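Local atomic coordinates of Lysine/ornithine decarboxylase (Selenomonas ruminantium, PDB entry 5GJO), a protein that decarboxylates both L-lysine and L-ornithine, with pyridoxal 5'-phosphate as cofactor, to give cadaverine and putrescine. Residues Leu103-Ala106 against Ala107-Val111; Glu204-Met208 against Gly209-Thr213. The protein carries 2 engineered substitutions. All coordinates share one frame; numbering follows the deposited sequence.

Contacts 1 and 2 are two Schellman C-caps in the pyridoxal-phosphate-binding barrel, each at a turn where a helix gives way to the next parallel strand. In contact 1 (103-106 with 107-111) helix 100-109 leads into strand 113-116; in contact 2 (204-208 with 209-213) helix 189-207 leads into strand 214-216. Their centres lie 28 Å apart, with nearest atoms about 15 Å apart, and they do not touch. Neither belongs to the cofactor site, although the side chain of V111 in contact 1 comes to about 13 Å from a bound pyridoxal phosphate. The side chain of M208 in contact 2 is about 9 Å from a bound sodium ion.

Contact 1 of 2, residues Leu103-Ala106 against Ala107-Val111; sequences LKAA and ADYNV
A Schellman motif closes helix 100-109 where A106 meets V111: the amide N of V111 bonds to O of A106 at 2.9 Å, the 6-to-1 bond of the cap. N110 makes the turn with a positive phi of 65°, and its N bonds to O of A107 at 3.1 Å. Upstream the ordinary helical ladder runs from A107 N to L103 O, D108 N to K104 O and Y109 N to A105 O, the last at 2.9 Å. CB of V111 also rests against CB of A106 at 3.8 Å, an apolar contact between the same two residues that make the 6-to-1 bond. On the outer face K104 bends at its last torsion (chi4 -83°) and brings NZ to 3.4 Å from OD2 of D108, a weak, long salt bridge one turn along. The Y109 ring passes A105, its CE2 4.1 Å from CB of A105, and goes on to stack with H82. Y109 and V111 both touch M78 of helix 75-83, while L103 and A106 pack on F114. The arrangement is that of a Schellman C-cap between a helix and the following strand of a TIM-type barrel.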
ATOM      1  N   LEU A 103      22.765   6.173  -2.867  1.00 24.20           N
ATOM      2  CA  LEU A 103      24.024   6.866  -3.100  1.00 25.92           C
ATOM      3  C   LEU A 103      24.934   6.085  -4.058  1.00 24.23           C
ATOM      4  O   LEU A 103      25.599   6.658  -4.880  1.00 26.23           O
ATOM      5  CB  LEU A 103      24.708   7.266  -1.794  1.00 27.46           C
ATOM      6  CG  LEU A 103      24.037   8.493  -1.183  1.00 26.08           C
ATOM      7  CD1 LEU A 103      24.385   8.696   0.264  1.00 29.44           C
ATOM      8  CD2 LEU A 103      24.227   9.760  -1.980  1.00 30.52           C
ATOM      9  N   LYS A 104      24.948   4.778  -3.925  1.00 25.32           N
ATOM     10  CA  LYS A 104      25.699   3.949  -4.850  1.00 27.99           C
ATOM     11  C   LYS A 104      25.180   4.029  -6.277  1.00 25.91           C
ATOM     12  O   LYS A 104      25.947   4.139  -7.202  1.00 24.14           O
ATOM     13  CB  LYS A 104      25.712   2.498  -4.387  1.00 31.71           C
ATOM     14  CG  LYS A 104      26.722   1.659  -5.142  1.00 41.30           C
ATOM     15  CD  LYS A 104      26.678   0.204  -4.724  1.00 55.68           C
ATOM     16  CE  LYS A 104      27.677  -0.651  -5.500  1.00 59.63           C
ATOM     17  NZ  LYS A 104      27.107  -1.064  -6.806  1.00 57.53           N
ATOM     18  N   ALA A 105      23.863   4.003  -6.442  1.00 24.45           N
ATOM     19  CA  ALA A 105      23.295   4.211  -7.790  1.00 23.34           C
ATOM     20  C   ALA A 105      23.614   5.566  -8.361  1.00 21.08           C
ATOM     21  O   ALA A 105      23.940   5.731  -9.543  1.00 22.28           O
ATOM     22  CB  ALA A 105      21.766   3.910  -7.801  1.00 24.25           C
ATOM     23  N   ALA A 106      23.562   6.589  -7.515  1.00 21.74           N
ATOM     24  CA  ALA A 106      23.892   7.916  -7.960  1.00 23.04           C
ATOM     25  C   ALA A 106      25.324   7.965  -8.486  1.00 24.00           C
ATOM     26  O   ALA A 106      25.540   8.494  -9.562  1.00 21.34           O
ATOM     27  CB  ALA A 106      23.677   8.943  -6.870  1.00 24.44           C
ATOM     28  N   ALA A 107      26.248   7.356  -7.749  1.00 25.87           N
ATOM     29  CA  ALA A 107      27.685   7.330  -8.151  1.00 28.30           C
ATOM     30  C   ALA A 107      27.814   6.600  -9.485  1.00 25.64           C
ATOM     31  O   ALA A 107      28.325   7.145 -10.430  1.00 28.22           O
ATOM     32  CB  ALA A 107      28.506   6.610  -7.114  1.00 28.21           C
ATOM     33  N   ASP A 108      27.244   5.421  -9.537  1.00 26.30           N
ATOM     34  CA  ASP A 108      27.263   4.602 -10.802  1.00 28.36           C
ATOM     35  C   ASP A 108      26.738   5.328 -12.024  1.00 29.26           C
ATOM     36  O   ASP A 108      27.351   5.270 -13.109  1.00 24.97           O
ATOM     37  CB  ASP A 108      26.543   3.302 -10.593  1.00 27.52           C
ATOM     38  CG  ASP A 108      27.227   2.427  -9.541  1.00 38.31           C
ATOM     39  OD1 ASP A 108      28.428   2.679  -9.180  1.00 40.87           O
ATOM     40  OD2 ASP A 108      26.565   1.479  -9.038  1.00 38.21           O
ATOM     41  N   TYR A 109      25.668   6.119 -11.870  1.00 24.52           N
ATOM     42  CA  TYR A 109      25.077   6.746 -13.018  1.00 20.79           C
ATOM     43  C   TYR A 109      25.462   8.142 -13.248  1.00 19.02           C
ATOM     44  O   TYR A 109      24.933   8.824 -14.148  1.00 21.29           O
ATOM     45  CB  TYR A 109      23.567   6.590 -12.984  1.00 25.80           C
ATOM     46  CG  TYR A 109      23.066   5.191 -12.893  1.00 25.62           C
ATOM     47  CD1 TYR A 109      23.530   4.188 -13.756  1.00 30.72           C
ATOM     48  CD2 TYR A 109      22.050   4.847 -11.983  1.00 28.53           C
ATOM     49  CE1 TYR A 109      23.034   2.878 -13.631  1.00 29.91           C
ATOM     50  CE2 TYR A 109      21.551   3.561 -11.876  1.00 30.27           C
ATOM     51  CZ  TYR A 109      22.042   2.581 -12.718  1.00 33.38           C
ATOM     52  OH  TYR A 109      21.519   1.322 -12.593  1.00 37.98           O
ATOM     53  N   ASN A 110      26.425   8.638 -12.446  1.00 23.48           N
ATOM     54  CA  ASN A 110      26.913  10.006 -12.608  1.00 21.10           C
ATOM     55  C   ASN A 110      25.772  11.013 -12.291  1.00 18.42           C
ATOM     56  O   ASN A 110      25.657  12.064 -12.938  1.00 19.77           O
ATOM     57  CB  ASN A 110      27.484  10.297 -13.992  1.00 25.09           C
ATOM     58  CG  ASN A 110      28.720   9.423 -14.330  1.00 31.24           C
ATOM     59  OD1 ASN A 110      29.558   9.193 -13.481  1.00 33.65           O
ATOM     60  ND2 ASN A 110      28.847   9.013 -15.578  1.00 31.83           N
ATOM     61  N   VAL A 111      24.941  10.668 -11.316  1.00 19.37           N
ATOM     62  CA  VAL A 111      23.953  11.601 -10.821  1.00 19.05           C
ATOM     63  C   VAL A 111      24.716  12.446  -9.829  1.00 22.32           C
ATOM     64  O   VAL A 111      25.247  11.933  -8.875  1.00 26.16           O
ATOM     65  CB  VAL A 111      22.826  10.897 -10.067  1.00 18.42           C
ATOM     66  CG1 VAL A 111      21.925  11.921  -9.418  1.00 20.11           C
ATOM     67  CG2 VAL A 111      22.026   9.991 -10.982  1.00 17.59           C
TER

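Contact 2 of 2, residues Glu204-Met208 against Gly209-Thr213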
ATOM      1  N   GLU A 204      22.260  37.295   0.694  1.00 21.86           N
ATOM      2  CA  GLU A 204      23.179  37.072   1.847  1.00 23.96           C
ATOM      3  C   GLU A 204      24.310  36.105   1.482  1.00 25.34           C
ATOM      4  O   GLU A 204      25.501  36.305   1.848  1.00 22.98           O
ATOM      5  CB  GLU A 204      22.404  36.590   3.084  1.00 23.96           C
ATOM      6  CG  GLU A 204      21.408  37.572   3.623  1.00 25.38           C
ATOM      7  CD  GLU A 204      20.587  37.046   4.801  1.00 33.84           C
ATOM      8  OE1 GLU A 204      19.671  37.783   5.269  1.00 33.60           O
ATOM      9  OE2 GLU A 204      20.836  35.903   5.247  1.00 39.44           O
ATOM     10  N   ALA A 205      24.009  35.046   0.750  1.00 20.77           N
ATOM     11  CA  ALA A 205      25.066  34.147   0.276  1.00 20.41           C
ATOM     12  C   ALA A 205      26.130  34.893  -0.566  1.00 25.39           C
ATOM     13  O   ALA A 205      27.290  34.601  -0.420  1.00 28.10           O
ATOM     14  CB  ALA A 205      24.499  33.056  -0.614  1.00 21.20           C
ATOM     15  N   GLU A 206      25.696  35.804  -1.421  1.00 26.50           N
ATOM     16  CA  GLU A 206      26.589  36.458  -2.356  1.00 30.66           C
ATOM     17  C   GLU A 206      27.643  37.242  -1.610  1.00 36.16           C
ATOM     18  O   GLU A 206      28.794  37.286  -2.006  1.00 31.89           O
ATOM     19  CB  GLU A 206      25.815  37.382  -3.267  1.00 31.51           C
ATOM     20  CG  GLU A 206      26.655  37.997  -4.355  1.00 37.86           C
ATOM     21  CD  GLU A 206      26.997  37.044  -5.475  1.00 44.96           C
ATOM     22  OE1 GLU A 206      26.350  35.995  -5.592  1.00 50.73           O
ATOM     23  OE2 GLU A 206      27.909  37.349  -6.257  1.00 57.91           O
ATOM     24  N   GLU A 207      27.216  37.861  -0.523  1.00 35.94           N
ATOM     25  CA  GLU A 207      28.089  38.602   0.366  1.00 40.31           C
ATOM     26  C   GLU A 207      29.115  37.733   1.019  1.00 43.70           C
ATOM     27  O   GLU A 207      30.210  38.175   1.256  1.00 57.47           O
ATOM     28  CB  GLU A 207      27.289  39.357   1.401  1.00 38.01           C
ATOM     29  CG  GLU A 207      26.253  40.223   0.761  1.00 46.06           C
ATOM     30  CD  GLU A 207      26.056  41.524   1.489  1.00 55.74           C
ATOM     31  OE1 GLU A 207      25.924  42.550   0.809  1.00 55.65           O
ATOM     32  OE2 GLU A 207      26.039  41.499   2.728  1.00 56.68           O
ATOM     33  N   MET A 208      28.750  36.504   1.332  1.00 43.57           N
ATOM     34  CA  MET A 208      29.641  35.553   1.955  1.00 40.26           C
ATOM     35  C   MET A 208      30.578  34.977   0.903  1.00 45.76           C
ATOM     36  O   MET A 208      31.362  34.100   1.187  1.00 45.79           O
ATOM     37  CB  MET A 208      28.885  34.397   2.600  1.00 43.26           C
ATOM     38  CG  MET A 208      27.861  34.735   3.672  1.00 50.16           C
ATOM     39  SD  MET A 208      26.843  33.288   4.027  1.00 56.03           S
ATOM     40  CE  MET A 208      26.020  33.768   5.510  1.00 60.39           C
ATOM     41  N   GLY A 209      30.432  35.411  -0.334  1.00 43.20           N
ATOM     42  CA  GLY A 209      31.259  34.906  -1.404  1.00 45.55           C
ATOM     43  C   GLY A 209      30.833  33.581  -2.023  1.00 44.44           C
ATOM     44  O   GLY A 209      31.533  33.050  -2.862  1.00 43.40           O
ATOM     45  N   MET A 210      29.672  33.071  -1.623  1.00 37.25           N
ATOM     46  CA  MET A 210      29.096  31.852  -2.167  1.00 28.22           C
ATOM     47  C   MET A 210      28.186  32.331  -3.284  1.00 29.17           C
ATOM     48  O   MET A 210      27.331  33.140  -3.048  1.00 36.46           O
ATOM     49  CB  MET A 210      28.262  31.225  -1.053  1.00 27.76           C
ATOM     50  CG  MET A 210      27.935  29.757  -1.119  1.00 30.40           C
ATOM     51  SD  MET A 210      27.601  29.042   0.508  1.00 30.51           S
ATOM     52  CE  MET A 210      26.802  30.377   1.377  1.00 33.54           C
ATOM     53  N   HIS A 211      28.346  31.874  -4.509  1.00 29.03           N
ATOM     54  CA  HIS A 211      27.491  32.473  -5.508  1.00 30.57           C
ATOM     55  C   HIS A 211      26.518  31.394  -5.893  1.00 26.11           C
ATOM     56  O   HIS A 211      26.905  30.397  -6.508  1.00 25.30           O
ATOM     57  CB  HIS A 211      28.256  32.943  -6.714  1.00 33.40           C
ATOM     58  CG  HIS A 211      27.377  33.534  -7.757  1.00 33.69           C
ATOM     59  ND1 HIS A 211      27.198  32.948  -8.992  1.00 39.09           N
ATOM     60  CD2 HIS A 211      26.579  34.629  -7.744  1.00 34.44           C
ATOM     61  CE1 HIS A 211      26.385  33.691  -9.720  1.00 33.40           C
ATOM     62  NE2 HIS A 211      25.983  34.705  -8.977  1.00 38.09           N
ATOM     63  N   LEU A 212      25.244  31.659  -5.628  1.00 23.82           N
ATOM     64  CA  LEU A 212      24.234  30.569  -5.869  1.00 23.02           C
ATOM     65  C   LEU A 212      23.650  30.843  -7.234  1.00 18.35           C
ATOM     66  O   LEU A 212      23.305  31.960  -7.541  1.00 21.30           O
ATOM     67  CB  LEU A 212      23.141  30.635  -4.792  1.00 21.50           C
ATOM     68  CG  LEU A 212      23.671  30.469  -3.357  1.00 20.19           C
ATOM     69  CD1 LEU A 212      22.544  30.534  -2.345  1.00 20.30           C
ATOM     70  CD2 LEU A 212      24.446  29.202  -3.105  1.00 22.46           C
ATOM     71  N   THR A 213      23.553  29.796  -7.988  1.00 20.66           N
ATOM     72  CA  THR A 213      23.200  29.875  -9.408  1.00 20.35           C
ATOM     73  C   THR A 213      21.780  29.282  -9.750  1.00 20.15           C
ATOM     74  O   THR A 213      21.244  29.596 -10.820  1.00 18.56           O
ATOM     75  CB  THR A 213      24.227  29.080 -10.242  1.00 20.56           C
ATOM     76  OG1 THR A 213      24.352  27.748  -9.822  1.00 21.00           O
ATOM     77  CG2 THR A 213      25.674  29.691 -10.143  1.00 27.04           C
TER
HETATM   78  O   HOH W   1      24.253  34.044  -4.198  1.00 20.99           O
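A205 and M210 meet through their backbones first: N of M210 bonds to O of A205 at 3.1 Å. One step inside, N of G209 bonds to O of E206 at 3.0 Å. These two bonds, with the positive phi of G209 (82°), make a Schellman motif. At that backbone conformation a CB would run into O of M208, and glycine has none. A CA-H...O contact from CA of E206 to O of M210 accompanies these bonds.

Apolar side chains meet beside the turn: A205, M210 and L212 are buried, and M208 lies at the exposed margin. CB of A205 has CD1 of L212 at 3.6 Å and the methyl CE of M210 at 4.1 Å. M210 bends at its last torsion (chi3 34°), which carries CE alongside SD of M208, 3.9 Å away, the two chains pointing the same way. Water 1 accepts a firm bond from N of L212 at 3.0 Å. It also lies 3.2 Å from OE1 of E206, whose chain is folded at chi2 (75°), but this link is doubtful because the carboxylate is placed too close to the H211 ring.

Further out, L161 of helix 160-169 touches A205 and M208, L164 of the same helix touches M210, and A174 and I177 of strand 173-178 meet M210 and L212. T213 then bonds through its backbone to M175 and A252, joining the parallel sheet. Chemically, the cap spends the amides of G209 and M210 on helix carbonyls, whereas N of L212, further along the chain, is met by water 1. Solvent thus takes over where the helix carbonyls no longer serve, and any onward link from that water to E206 remains tentative.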